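Local coordinates for protein TarM (PDB 4X7R) that belongs to the group 1 glycosyltransferases of the GT-B clan, enzymes built from two Rossmann-like domains that face each other across a cleft, at residues A[55-60]-A[382-387]; A[23-28]-A[303-308]; A[10-15]-A[42-47]; A[351-356]-A[378-383]. The protein carries 1 engineered substitution. One frame throughout, in Å; residues are numbered along the deposited sequence.

Interaction 1. Residues A[55-60]-A[382-387]; sequences KKQGKM and YTTTPQ. With UDP (uridine-5'-diphosphate), chain E.
At the uracil end of the uridine-5'-diphosphate (UDP) pocket K59, just beyond helix 47-56, meets Y382. K59 NZ comes in at the edge of the Y382 ring, near its plane, and donates a hydrogen bond to Y382 OH at 2.5 Å. The same ammonium donates to UDP O2 at 3.0 Å, and one lysine thus joins tyrosine and base. The K59 and Y382 side chains approach from opposite directions, and a bend at chi2 (-135°) in the otherwise extended lysine helps bring NZ to the hydroxyl. The base lies over one face of Y382, with its O4 3.4 Å from CD1 and displaced toward the rim. The main chain of T383 reads the uracil edge through two nearly straight bonds: T383 N gives to UDP O4 at 2.9 Å, and UDP N3 gives to T383 O at 2.8 Å. P386 CG rests 3.5 Å from the ribose O2'. Beside the pocket, Q57 crosses T384 at about a right angle, its amide NE2 3.7 Å from the methyl CG2; Q57 OE1 is buried there with no partner in the model. Y382 OH has a second partner in K15 O. G58, with positive phi, forms a Schellman motif at the end of helix 47-56, while T385 precedes helix 386-391, and T383 and P386 pack on I324 of strand 320-324.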
# COMPACT_ATOMS: atom_id res chain seq x y z
N LYS A 55 -4.24 -6.52 12.32
CA LYS A 55 -4.43 -7.87 12.85
C LYS A 55 -5.86 -8.08 13.36
O LYS A 55 -6.44 -9.13 13.07
CB LYS A 55 -3.38 -8.22 13.91
CG LYS A 55 -2.00 -8.36 13.30
CD LYS A 55 -0.97 -8.92 14.25
CE LYS A 55 0.34 -8.97 13.50
NZ LYS A 55 1.34 -9.82 14.17
N LYS A 56 -6.43 -7.08 14.06
CA LYS A 56 -7.80 -7.10 14.59
C LYS A 56 -8.81 -7.25 13.46
O LYS A 56 -9.75 -8.03 13.58
CB LYS A 56 -8.07 -5.83 15.42
CG LYS A 56 -9.47 -5.74 16.01
CD LYS A 56 -9.53 -4.92 17.30
CE LYS A 56 -10.16 -5.64 18.48
NZ LYS A 56 -11.56 -6.07 18.22
N GLN A 57 -8.57 -6.54 12.33
CA GLN A 57 -9.41 -6.57 11.12
C GLN A 57 -9.32 -7.92 10.38
O GLN A 57 -10.13 -8.19 9.48
CB GLN A 57 -8.97 -5.45 10.16
CG GLN A 57 -9.39 -4.04 10.58
CD GLN A 57 -8.72 -2.95 9.76
OE1 GLN A 57 -8.09 -3.21 8.72
NE2 GLN A 57 -8.86 -1.71 10.20
N GLY A 58 -8.31 -8.73 10.71
CA GLY A 58 -8.06 -10.01 10.05
C GLY A 58 -7.36 -9.88 8.70
O GLY A 58 -7.29 -10.86 7.96
N LYS A 59 -6.83 -8.67 8.36
CA LYS A 59 -6.10 -8.43 7.11
C LYS A 59 -4.71 -9.06 7.24
O LYS A 59 -4.29 -9.85 6.39
CB LYS A 59 -5.93 -6.92 6.82
CG LYS A 59 -7.21 -6.23 6.38
CD LYS A 59 -6.98 -5.32 5.18
CE LYS A 59 -8.30 -4.98 4.54
NZ LYS A 59 -8.13 -4.12 3.34
N MET A 60 -4.03 -8.72 8.32
CA MET A 60 -2.70 -9.23 8.61
C MET A 60 -2.83 -10.42 9.55
O MET A 60 -3.45 -10.29 10.61
CB MET A 60 -1.87 -8.11 9.26
CG MET A 60 -0.44 -8.48 9.55
SD MET A 60 0.40 -6.97 10.03
CE MET A 60 2.06 -7.53 10.11
N TYR A 382 -13.97 3.45 2.10
CA TYR A 382 -13.15 2.25 2.24
C TYR A 382 -13.86 1.17 3.04
O TYR A 382 -14.53 1.47 4.03
CB TYR A 382 -11.78 2.57 2.86
CG TYR A 382 -10.79 1.42 2.76
CD1 TYR A 382 -9.95 1.30 1.66
CD2 TYR A 382 -10.71 0.46 3.75
CE1 TYR A 382 -9.04 0.25 1.56
CE2 TYR A 382 -9.81 -0.60 3.66
CZ TYR A 382 -8.99 -0.71 2.55
OH TYR A 382 -8.10 -1.75 2.46
N THR A 383 -13.71 -0.09 2.62
CA THR A 383 -14.27 -1.23 3.33
C THR A 383 -13.18 -2.16 3.85
O THR A 383 -12.29 -2.57 3.09
CB THR A 383 -15.38 -1.92 2.52
OG1 THR A 383 -15.97 -2.93 3.34
CG2 THR A 383 -14.89 -2.53 1.19
N THR A 384 -13.23 -2.48 5.17
CA THR A 384 -12.29 -3.39 5.83
C THR A 384 -12.86 -4.81 5.74
O THR A 384 -12.15 -5.77 6.06
CB THR A 384 -11.98 -2.95 7.28
OG1 THR A 384 -13.20 -2.82 8.02
CG2 THR A 384 -11.18 -1.66 7.35
N THR A 385 -14.13 -4.92 5.27
CA THR A 385 -14.86 -6.18 5.05
C THR A 385 -15.34 -6.28 3.57
O THR A 385 -16.56 -6.27 3.34
CB THR A 385 -16.06 -6.30 6.02
OG1 THR A 385 -16.95 -5.20 5.80
CG2 THR A 385 -15.65 -6.36 7.48
N PRO A 386 -14.43 -6.37 2.55
CA PRO A 386 -14.91 -6.45 1.15
C PRO A 386 -15.76 -7.68 0.85
O PRO A 386 -16.72 -7.57 0.09
CB PRO A 386 -13.63 -6.39 0.32
CG PRO A 386 -12.55 -6.83 1.23
CD PRO A 386 -12.95 -6.38 2.61
N GLN A 387 -15.46 -8.82 1.50
CA GLN A 387 -16.19 -10.10 1.36
C GLN A 387 -17.69 -9.96 1.70
O GLN A 387 -18.53 -10.59 1.05
CB GLN A 387 -15.58 -11.20 2.24
CG GLN A 387 -14.19 -11.66 1.82
CD GLN A 387 -13.56 -12.60 2.84
OE1 GLN A 387 -14.23 -13.24 3.67
NE2 GLN A 387 -12.24 -12.71 2.78
N1 UDP E . -9.63 -3.28 -0.90
C2 UDP E . -10.33 -3.36 0.29
N3 UDP E . -11.23 -2.35 0.52
C4 UDP E . -11.48 -1.26 -0.30
C5 UDP E . -10.68 -1.21 -1.49
C6 UDP E . -9.80 -2.20 -1.75
O2 UDP E . -10.17 -4.27 1.09
O4 UDP E . -12.36 -0.45 0.03
C1' UDP E . -8.80 -4.45 -1.27
C2' UDP E . -9.52 -5.48 -2.12
O2' UDP E . -10.25 -6.39 -1.32
C3' UDP E . -8.35 -6.16 -2.83
C4' UDP E . -7.34 -5.03 -3.00
O4' UDP E . -7.69 -4.01 -2.03
O3' UDP E . -7.79 -7.30 -2.17
C5' UDP E . -7.28 -4.43 -4.38
O5' UDP E . -6.59 -5.39 -5.21
PA UDP E . -6.38 -5.27 -6.80
O1A UDP E . -5.37 -6.27 -7.22
O2A UDP E . -7.72 -5.52 -7.49
O3A UDP E . -5.88 -3.82 -7.11
PB UDP E . -4.69 -2.92 -6.53
O1B UDP E . -3.50 -3.79 -6.23
O2B UDP E . -5.14 -2.21 -5.25
O3B UDP E . -4.29 -1.91 -7.59

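Interaction 2. Residues A[23-28]-A[303-308]; sequences FNRSKE and SNFVKI. With 3YW ((2S)-2,3-dihydroxypropyl 2-acetamido-2-deoxy-alpha-D-glucopyranoside), chain F.
Helix-to-loop packing with bridging waters joins E28, R25 and N24 of helix 17-31 to F305, in the loop between strands 299-301 and 320-324. E28 lays its CB over the centre of the F305 ring in a CH-pi contact, 3.7 Å from the centroid and 5° off the ring normal. R25 CG comes to the edge of that ring instead, 3.8 Å from F305 CE2. A fold at chi2 (-58°) turns the E28 carboxylate back toward K27, whose NZ forms a salt bridge with E28 OE2 at 2.8 Å, arriving from above the carboxylate plane. One water accepts from N24 ND2 and donates to E28 OE2, with a weak bond to V306 O; a second donates to F305 O. K307 is poorly ordered, and the closeness of its ammonium to that of K27 is therefore doubtful. A third water lies in the guanidinium plane of R25, 3.1 Å from NH2, and donates to N304 OD1 at 2.6 Å, while the salt-bridge partner of R25 is D226. N304 in turn gives a weak hydrogen bond from ND2 to O6 of (2S)-2,3-dihydroxypropyl 2-acetamido-2-deoxy-alpha-D-glucopyranoside at 2.9 Å. The C-terminal helix 480-492 also packs here, I483 on F305 and W487 on R25. A linker between the two Rossmann-like sheets, met by the last helix of the chain, is characteristic of the GT-B fold.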
# COMPACT_ATOMS: atom_id res chain seq x y z
N PHE A 23 0.16 -9.99 2.77
CA PHE A 23 -0.50 -10.54 3.97
C PHE A 23 -0.99 -11.98 3.75
O PHE A 23 -0.85 -12.84 4.65
CB PHE A 23 -1.70 -9.66 4.38
CG PHE A 23 -1.40 -8.27 4.91
CD1 PHE A 23 -0.27 -8.02 5.67
CD2 PHE A 23 -2.28 -7.21 4.67
CE1 PHE A 23 0.00 -6.74 6.17
CE2 PHE A 23 -2.02 -5.94 5.18
CZ PHE A 23 -0.88 -5.71 5.93
N ASN A 24 -1.59 -12.24 2.57
CA ASN A 24 -2.08 -13.57 2.24
C ASN A 24 -0.91 -14.51 1.96
O ASN A 24 -0.97 -15.66 2.38
CB ASN A 24 -3.09 -13.54 1.07
CG ASN A 24 -3.84 -14.85 0.97
OD1 ASN A 24 -4.30 -15.38 1.97
ND2 ASN A 24 -3.97 -15.39 -0.24
N ARG A 25 0.15 -14.01 1.29
CA ARG A 25 1.36 -14.80 1.02
C ARG A 25 2.02 -15.20 2.33
O ARG A 25 2.51 -16.31 2.45
CB ARG A 25 2.36 -14.00 0.16
CG ARG A 25 3.40 -14.92 -0.51
CD ARG A 25 4.57 -14.20 -1.14
NE ARG A 25 4.14 -13.18 -2.10
CZ ARG A 25 4.67 -11.97 -2.19
NH1 ARG A 25 5.65 -11.62 -1.37
NH2 ARG A 25 4.22 -11.10 -3.08
N SER A 26 2.05 -14.28 3.32
CA SER A 26 2.65 -14.57 4.62
C SER A 26 1.88 -15.69 5.29
O SER A 26 2.48 -16.65 5.79
CB SER A 26 2.65 -13.33 5.50
OG SER A 26 3.18 -13.70 6.76
N LYS A 27 0.54 -15.60 5.27
CA LYS A 27 -0.32 -16.65 5.85
C LYS A 27 -0.03 -18.02 5.21
O LYS A 27 0.12 -19.00 5.92
CB LYS A 27 -1.81 -16.29 5.70
CG LYS A 27 -2.73 -17.38 6.27
CD LYS A 27 -4.09 -17.40 5.67
CE LYS A 27 -4.30 -18.58 4.76
NZ LYS A 27 -5.03 -18.19 3.52
N GLU A 28 0.11 -18.06 3.88
CA GLU A 28 0.39 -19.31 3.15
C GLU A 28 1.76 -19.90 3.47
O GLU A 28 1.85 -21.10 3.68
CB GLU A 28 0.14 -19.16 1.64
CG GLU A 28 -1.33 -18.95 1.30
CD GLU A 28 -2.32 -20.02 1.73
OE1 GLU A 28 -1.90 -21.14 2.08
OE2 GLU A 28 -3.54 -19.72 1.71
N SER A 303 1.32 -16.74 -9.88
CA SER A 303 0.09 -16.03 -9.53
C SER A 303 0.12 -15.62 -8.05
O SER A 303 0.76 -16.30 -7.24
CB SER A 303 -1.11 -16.97 -9.69
OG SER A 303 -2.31 -16.42 -9.15
N ASN A 304 -0.67 -14.59 -7.70
CA ASN A 304 -0.88 -14.27 -6.28
C ASN A 304 -1.62 -15.47 -5.70
O ASN A 304 -2.41 -16.11 -6.42
CB ASN A 304 -1.84 -13.09 -6.13
CG ASN A 304 -1.21 -11.75 -6.30
OD1 ASN A 304 -0.18 -11.46 -5.70
ND2 ASN A 304 -1.80 -10.92 -7.17
N PHE A 305 -1.40 -15.74 -4.40
CA PHE A 305 -2.16 -16.78 -3.72
C PHE A 305 -3.60 -16.28 -3.65
O PHE A 305 -3.84 -15.07 -3.58
CB PHE A 305 -1.64 -16.99 -2.30
CG PHE A 305 -0.44 -17.90 -2.16
CD1 PHE A 305 -0.58 -19.29 -2.27
CD2 PHE A 305 0.82 -17.37 -1.89
CE1 PHE A 305 0.53 -20.13 -2.07
CE2 PHE A 305 1.92 -18.22 -1.70
CZ PHE A 305 1.76 -19.59 -1.78
N VAL A 306 -4.56 -17.19 -3.68
CA VAL A 306 -5.97 -16.85 -3.63
C VAL A 306 -6.63 -17.46 -2.38
O VAL A 306 -6.36 -18.61 -2.03
CB VAL A 306 -6.70 -17.19 -4.97
CG1 VAL A 306 -6.96 -18.68 -5.14
CG2 VAL A 306 -8.01 -16.46 -5.07
N LYS A 307 -7.42 -16.65 -1.68
CA LYS A 307 -8.10 -17.09 -0.47
C LYS A 307 -9.51 -17.49 -0.83
O LYS A 307 -10.34 -16.63 -1.12
CB LYS A 307 -8.08 -16.00 0.62
CG LYS A 307 -8.56 -16.49 1.99
CD LYS A 307 -8.78 -15.33 2.98
CE LYS A 307 -7.58 -14.85 3.78
NZ LYS A 307 -7.10 -15.89 4.74
N ILE A 308 -9.76 -18.80 -0.88
CA ILE A 308 -11.07 -19.33 -1.19
C ILE A 308 -11.80 -19.63 0.11
O ILE A 308 -11.53 -20.63 0.78
CB ILE A 308 -11.07 -20.51 -2.21
CG1 ILE A 308 -10.49 -20.05 -3.57
CG2 ILE A 308 -12.51 -21.06 -2.41
CD1 ILE A 308 -9.66 -21.06 -4.27
O3A 3YW F . 2.09 0.03 -7.33
C4A 3YW F . -0.05 -2.85 -6.24
C5A 3YW F . 0.32 -1.53 -6.87
O5 3YW F . -0.67 -5.75 -7.04
C6A 3YW F . 1.81 -1.26 -6.80
C5 3YW F . -1.81 -6.62 -6.93
C6 3YW F . -1.38 -7.80 -6.09
C4 3YW F . -2.28 -6.97 -8.34
O6 3YW F . -0.28 -8.49 -6.67
C3 3YW F . -2.79 -5.70 -9.01
O4 3YW F . -3.34 -7.92 -8.28
O3 3YW F . -3.23 -5.95 -10.35
O7 3YW F . -1.41 -3.02 -11.26
C7 3YW F . -2.21 -2.65 -10.40
C8 3YW F . -3.05 -1.42 -10.59
N2 3YW F . -2.38 -3.30 -9.25
C2 3YW F . -1.75 -4.58 -8.97
C1 3YW F . -0.91 -4.51 -7.68
O1 3YW F . -1.21 -3.46 -6.81
O2 3YW F . -0.39 -0.49 -6.21
O HOH W 1 -4.57 -18.10 -0.10
O HOH W 2 -3.22 -12.93 -2.42
O HOH W 3 2.33 -12.03 -5.30

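Interaction 3. Residues A[10-15]-A[42-47]; sequences ELDVNK and DYKGNY. With SGN (2-deoxy-6-O-sulfo-2-(sulfoamino)-alpha-D-glucopyranose), chain C.
E10 and D42 each place CG between their backbone N and carbonyl carbon (chi1 72° and 67°), while K44, extended as far as CE, turns at chi4 (77°) to bring NZ up to both carboxylates. The ammonium forms salt bridges with E10 OE1 at 2.6 Å, using the anti lone pair, and with D42 OD2 at 2.8 Å, from the syn side and somewhat out of plane. It also donates to L11 O at 3.0 Å, from above the carbonyl plane, and weakly to Y47 OH. Three firm bonds thus grip NZ, and the lysine probably offsets the repulsion between two acidic groups whose E10 OE1 and D42 OD2 are 3.8 Å apart. D12 OD2 lies further off, 4.2 Å from K44 NZ, beyond salt-bridge range. These segments are the loops that follow the neighbouring parallel strands 3-7 and 36-40 of the N-terminal Rossmann-like sheet, each leading into the next helix. Y47, at the start of helix 47-56, holds the two loops together: its OH donates to D42 OD1 at 2.5 Å, on the syn lone pair, and receives a nearly straight bond from L11 N at 3.1 Å. K44 CD covers the centre of one face of the Y47 ring, and D42 O lies in plane at its edge. Further along the first loop, K15 CB approaches a sulfate oxygen, O5S, of 2-deoxy-6-O-sulfo-2-(sulfoamino)-alpha-D-glucopyranose at 3.4 Å.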
# COMPACT_ATOMS: atom_id res chain seq x y z
N GLU A 10 5.93 0.67 3.29
CA GLU A 10 5.19 0.78 4.55
C GLU A 10 4.00 -0.14 4.57
O GLU A 10 3.60 -0.69 3.53
CB GLU A 10 4.63 2.21 4.69
CG GLU A 10 3.47 2.54 3.74
CD GLU A 10 2.76 3.86 3.98
OE1 GLU A 10 2.36 4.15 5.13
OE2 GLU A 10 2.52 4.56 2.98
N LEU A 11 3.39 -0.27 5.76
CA LEU A 11 2.13 -0.96 6.01
C LEU A 11 1.19 0.06 6.62
O LEU A 11 1.62 0.88 7.43
CB LEU A 11 2.27 -2.16 6.97
CG LEU A 11 2.99 -3.41 6.47
CD1 LEU A 11 2.98 -4.48 7.53
CD2 LEU A 11 2.37 -3.95 5.15
N ASP A 12 -0.06 0.05 6.20
CA ASP A 12 -1.11 0.91 6.71
C ASP A 12 -2.47 0.24 6.55
O ASP A 12 -2.58 -0.76 5.83
CB ASP A 12 -1.07 2.33 6.09
CG ASP A 12 -1.45 3.40 7.12
OD1 ASP A 12 -2.01 3.04 8.17
OD2 ASP A 12 -1.15 4.58 6.87
N VAL A 13 -3.50 0.80 7.21
CA VAL A 13 -4.88 0.28 7.27
C VAL A 13 -5.79 0.48 6.05
O VAL A 13 -6.82 -0.20 5.97
CB VAL A 13 -5.61 0.66 8.58
CG1 VAL A 13 -4.90 0.07 9.80
CG2 VAL A 13 -5.76 2.18 8.71
N ASN A 14 -5.53 1.44 5.17
CA ASN A 14 -6.53 1.51 4.09
C ASN A 14 -5.89 1.31 2.72
O ASN A 14 -6.06 2.13 1.82
CB ASN A 14 -7.41 2.78 4.20
CG ASN A 14 -8.56 2.78 5.23
OD1 ASN A 14 -9.35 3.74 5.28
ND2 ASN A 14 -8.72 1.73 6.06
N LYS A 15 -5.11 0.21 2.57
CA LYS A 15 -4.35 -0.09 1.35
C LYS A 15 -5.03 -1.06 0.37
O LYS A 15 -6.08 -1.62 0.66
CB LYS A 15 -2.91 -0.55 1.71
CG LYS A 15 -2.07 0.47 2.48
CD LYS A 15 -1.49 1.55 1.57
CE LYS A 15 -0.99 2.76 2.32
NZ LYS A 15 -2.12 3.57 2.86
N ASP A 42 9.58 3.02 6.20
CA ASP A 42 9.10 4.36 6.53
C ASP A 42 9.15 4.60 8.05
O ASP A 42 9.29 3.67 8.85
CB ASP A 42 7.64 4.53 6.04
CG ASP A 42 6.68 3.64 6.80
OD1 ASP A 42 7.02 2.45 7.02
OD2 ASP A 42 5.58 4.11 7.15
N TYR A 43 8.90 5.85 8.41
CA TYR A 43 8.84 6.29 9.78
C TYR A 43 7.40 6.61 10.13
O TYR A 43 6.75 7.40 9.45
CB TYR A 43 9.72 7.57 9.98
CG TYR A 43 9.61 8.07 11.40
CD1 TYR A 43 10.26 7.42 12.44
CD2 TYR A 43 8.74 9.12 11.72
CE1 TYR A 43 10.12 7.85 13.76
CE2 TYR A 43 8.57 9.54 13.03
CZ TYR A 43 9.27 8.91 14.05
OH TYR A 43 9.06 9.31 15.34
N LYS A 44 6.91 6.01 11.20
CA LYS A 44 5.60 6.33 11.77
C LYS A 44 5.84 6.44 13.27
O LYS A 44 6.63 5.67 13.81
CB LYS A 44 4.55 5.23 11.50
CG LYS A 44 3.98 5.25 10.09
CD LYS A 44 2.73 4.35 10.00
CE LYS A 44 2.13 4.39 8.60
NZ LYS A 44 2.90 3.56 7.64
N GLY A 45 5.18 7.40 13.90
CA GLY A 45 5.23 7.59 15.33
C GLY A 45 4.35 6.57 16.06
O GLY A 45 4.62 6.26 17.22
N ASN A 46 3.31 6.01 15.38
CA ASN A 46 2.33 5.06 15.95
C ASN A 46 2.23 3.70 15.18
O ASN A 46 1.12 3.22 14.94
CB ASN A 46 0.95 5.74 15.99
CG ASN A 46 0.30 5.97 14.62
OD1 ASN A 46 0.96 6.01 13.57
ND2 ASN A 46 -1.02 6.08 14.60
N TYR A 47 3.37 3.08 14.84
CA TYR A 47 3.34 1.80 14.12
C TYR A 47 2.66 0.65 14.86
O TYR A 47 1.94 -0.15 14.24
CB TYR A 47 4.73 1.38 13.63
CG TYR A 47 4.82 1.31 12.13
CD1 TYR A 47 3.85 0.65 11.38
CD2 TYR A 47 5.89 1.88 11.45
CE1 TYR A 47 3.91 0.61 9.99
CE2 TYR A 47 5.99 1.82 10.06
CZ TYR A 47 5.00 1.17 9.34
OH TYR A 47 5.05 1.15 7.97
C1 SGN C . 1.90 3.04 -4.46
C2 SGN C . 0.53 3.63 -4.92
C3 SGN C . -0.47 3.75 -3.73
C4 SGN C . -0.54 2.46 -2.89
C5 SGN C . 0.88 1.93 -2.55
C6 SGN C . 0.82 0.61 -1.78
N2 SGN C . 0.74 4.93 -5.57
O3 SGN C . -1.80 4.04 -4.22
O4 SGN C . -1.28 2.68 -1.68
O5 SGN C . 1.70 1.77 -3.76
O6 SGN C . 0.12 -0.34 -2.59
S1 SGN C . 0.59 4.81 -7.29
O1S SGN C . -0.85 4.43 -7.65
O2S SGN C . 1.56 3.75 -7.84
O3S SGN C . 0.95 6.19 -7.87
S2 SGN C . -1.14 -1.02 -2.08
O4S SGN C . -1.76 -1.76 -3.28
O5S SGN C . -2.16 -0.03 -1.52
O6S SGN C . -0.69 -1.99 -0.99

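Interaction 4. Residues A[351-356]-A[378-383]; sequences KFHIYG and FLKGYT. With UDP (uridine-5'-diphosphate), chain E.
A beta-alpha-beta unit of the C-terminal Rossmann-like domain pairs strand 351-355 with the edge strand 377-381, in parallel. F378 N donates to F352 O at 2.8 Å, I354 N to F378 O at 3.0 Å and K380 N to I354 O at 2.9 Å, H353 and I354 standing beside F378 and L379. Beyond them, G356 N reaches G381 O at 2.9 Å from well above the carbonyl plane; both glycines have positive phi. K380 runs alongside Y355, which shares a face of the sheet with H353 and F378, and sets CB over the tyrosine ring, 3.7 Å from its centroid. The extended start of the K380 chain also brings CD over a face of H353, and a bend at chi3 (101°) then turns CE and NZ. T383 CB touches Y355 CD2 at 3.6 Å. On the other face L379 CD1 meets I354 CB, with helix 361-370 packing on L379 and helix 333-346 on I354. K351 CE packs on F378 CE2, and K351 NZ gives H353 NE2 a weak hydrogen bond at 3.2 Å. That weak bond and the nearness of K380 NZ are consistent with a neutral H353; its buried ND1 has no partner in the model.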
# COMPACT_ATOMS: atom_id res chain seq x y z
N LYS A 351 -28.31 0.09 -9.14
CA LYS A 351 -27.46 0.82 -8.20
C LYS A 351 -25.98 0.47 -8.42
O LYS A 351 -25.66 -0.68 -8.73
CB LYS A 351 -27.85 0.49 -6.75
CG LYS A 351 -29.18 1.09 -6.27
CD LYS A 351 -29.46 0.77 -4.78
CE LYS A 351 -28.64 1.57 -3.78
NZ LYS A 351 -28.66 0.96 -2.42
N PHE A 352 -25.09 1.45 -8.23
CA PHE A 352 -23.65 1.28 -8.35
C PHE A 352 -23.02 1.66 -7.01
O PHE A 352 -23.14 2.81 -6.57
CB PHE A 352 -23.07 2.09 -9.52
CG PHE A 352 -23.40 1.57 -10.90
CD1 PHE A 352 -24.66 1.79 -11.46
CD2 PHE A 352 -22.45 0.90 -11.66
CE1 PHE A 352 -24.97 1.29 -12.73
CE2 PHE A 352 -22.77 0.42 -12.94
CZ PHE A 352 -24.02 0.61 -13.47
N HIS A 353 -22.41 0.66 -6.34
CA HIS A 353 -21.75 0.81 -5.05
C HIS A 353 -20.25 0.83 -5.27
O HIS A 353 -19.67 -0.20 -5.65
CB HIS A 353 -22.12 -0.34 -4.10
CG HIS A 353 -23.51 -0.30 -3.56
ND1 HIS A 353 -23.87 -1.04 -2.45
CD2 HIS A 353 -24.60 0.37 -4.00
CE1 HIS A 353 -25.15 -0.80 -2.26
NE2 HIS A 353 -25.64 0.04 -3.17
N ILE A 354 -19.62 1.99 -5.05
CA ILE A 354 -18.19 2.16 -5.26
C ILE A 354 -17.48 2.33 -3.92
O ILE A 354 -17.67 3.34 -3.24
CB ILE A 354 -17.88 3.30 -6.28
CG1 ILE A 354 -18.72 3.14 -7.58
CG2 ILE A 354 -16.38 3.37 -6.60
CD1 ILE A 354 -18.64 4.28 -8.57
N TYR A 355 -16.65 1.33 -3.55
CA TYR A 355 -15.88 1.34 -2.30
C TYR A 355 -14.43 1.70 -2.53
O TYR A 355 -13.86 1.37 -3.57
CB TYR A 355 -15.96 -0.03 -1.61
CG TYR A 355 -17.31 -0.33 -0.99
CD1 TYR A 355 -18.32 -0.92 -1.73
CD2 TYR A 355 -17.56 -0.03 0.35
CE1 TYR A 355 -19.56 -1.21 -1.16
CE2 TYR A 355 -18.79 -0.33 0.94
CZ TYR A 355 -19.79 -0.91 0.17
OH TYR A 355 -21.00 -1.21 0.73
N GLY A 356 -13.84 2.34 -1.52
CA GLY A 356 -12.44 2.73 -1.53
C GLY A 356 -12.23 4.22 -1.32
O GLY A 356 -13.19 4.97 -1.15
N PHE A 378 -23.23 5.46 -5.58
CA PHE A 378 -22.87 5.79 -4.20
C PHE A 378 -21.43 5.49 -3.81
O PHE A 378 -21.00 4.34 -3.80
CB PHE A 378 -23.87 5.14 -3.22
CG PHE A 378 -25.32 5.44 -3.52
CD1 PHE A 378 -25.93 6.59 -3.02
CD2 PHE A 378 -26.07 4.59 -4.32
CE1 PHE A 378 -27.26 6.87 -3.31
CE2 PHE A 378 -27.40 4.88 -4.62
CZ PHE A 378 -27.99 6.02 -4.11
N LEU A 379 -20.68 6.56 -3.48
CA LEU A 379 -19.30 6.48 -3.02
C LEU A 379 -19.35 6.09 -1.54
O LEU A 379 -19.54 6.94 -0.66
CB LEU A 379 -18.59 7.84 -3.25
CG LEU A 379 -17.69 7.99 -4.49
CD1 LEU A 379 -18.34 7.41 -5.76
CD2 LEU A 379 -17.31 9.43 -4.70
N LYS A 380 -19.26 4.77 -1.29
CA LYS A 380 -19.40 4.13 0.02
C LYS A 380 -18.18 4.09 0.94
O LYS A 380 -18.24 3.50 2.02
CB LYS A 380 -20.09 2.76 -0.13
CG LYS A 380 -21.51 2.85 -0.68
CD LYS A 380 -22.33 1.61 -0.42
CE LYS A 380 -23.27 1.78 0.75
NZ LYS A 380 -24.16 0.60 0.92
N GLY A 381 -17.10 4.75 0.54
CA GLY A 381 -15.86 4.80 1.32
C GLY A 381 -15.11 3.48 1.38
O GLY A 381 -15.55 2.48 0.79
N TYR A 382 -13.97 3.45 2.10
CA TYR A 382 -13.15 2.25 2.24
C TYR A 382 -13.86 1.17 3.04
O TYR A 382 -14.53 1.47 4.03
CB TYR A 382 -11.78 2.57 2.86
CG TYR A 382 -10.79 1.42 2.76
CD1 TYR A 382 -9.95 1.30 1.66
CD2 TYR A 382 -10.71 0.46 3.75
CE1 TYR A 382 -9.04 0.25 1.56
CE2 TYR A 382 -9.81 -0.60 3.66
CZ TYR A 382 -8.99 -0.71 2.55
OH TYR A 382 -8.10 -1.75 2.46
N THR A 383 -13.71 -0.09 2.62
CA THR A 383 -14.27 -1.23 3.33
C THR A 383 -13.18 -2.16 3.85
O THR A 383 -12.29 -2.57 3.09
CB THR A 383 -15.38 -1.92 2.52
OG1 THR A 383 -15.97 -2.93 3.34
CG2 THR A 383 -14.89 -2.53 1.19
N1 UDP E . -9.63 -3.28 -0.90
C2 UDP E . -10.33 -3.36 0.29
N3 UDP E . -11.23 -2.35 0.52
C4 UDP E . -11.48 -1.26 -0.30
C5 UDP E . -10.68 -1.21 -1.49
C6 UDP E . -9.80 -2.20 -1.75
O2 UDP E . -10.17 -4.27 1.09
O4 UDP E . -12.36 -0.45 0.03
C1' UDP E . -8.80 -4.45 -1.27
C2' UDP E . -9.52 -5.48 -2.12
O2' UDP E . -10.25 -6.39 -1.32
C3' UDP E . -8.35 -6.16 -2.83
C4' UDP E . -7.34 -5.03 -3.00
O4' UDP E . -7.69 -4.01 -2.03
O3' UDP E . -7.79 -7.30 -2.17
C5' UDP E . -7.28 -4.43 -4.38
O5' UDP E . -6.59 -5.39 -5.21
PA UDP E . -6.38 -5.27 -6.80
O1A UDP E . -5.37 -6.27 -7.22
O2A UDP E . -7.72 -5.52 -7.49
O3A UDP E . -5.88 -3.82 -7.11
PB UDP E . -4.69 -2.92 -6.53
O1B UDP E . -3.50 -3.79 -6.23
O2B UDP E . -5.14 -2.21 -5.25
O3B UDP E . -4.29 -1.91 -7.59

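Overall arrangement
Interaction 3 closes before interaction 1 opens along the chain, interaction 2 crosses both, and interaction 4 comes last, ending on the stretch it shares with interaction 1 through Y382 and T383. Interactions 3 and 4, whose centres lie about 24 Å apart, belong to the N- and C-terminal parallel sheets respectively. Interaction 1 joins the two domains, and interaction 2, its centre about 15 Å away, joins helix 17-31 to the linker between them. Y382 is the meeting point: its OH probably hydrogen-bonds K15 O, which brings interaction 3 into touch with both 1 and 4. F23 packs on K59, M60 and L11, linking interaction 2 to 1 and 3. Each has residues at a bound ligand, so together they contribute to parts of the cleft.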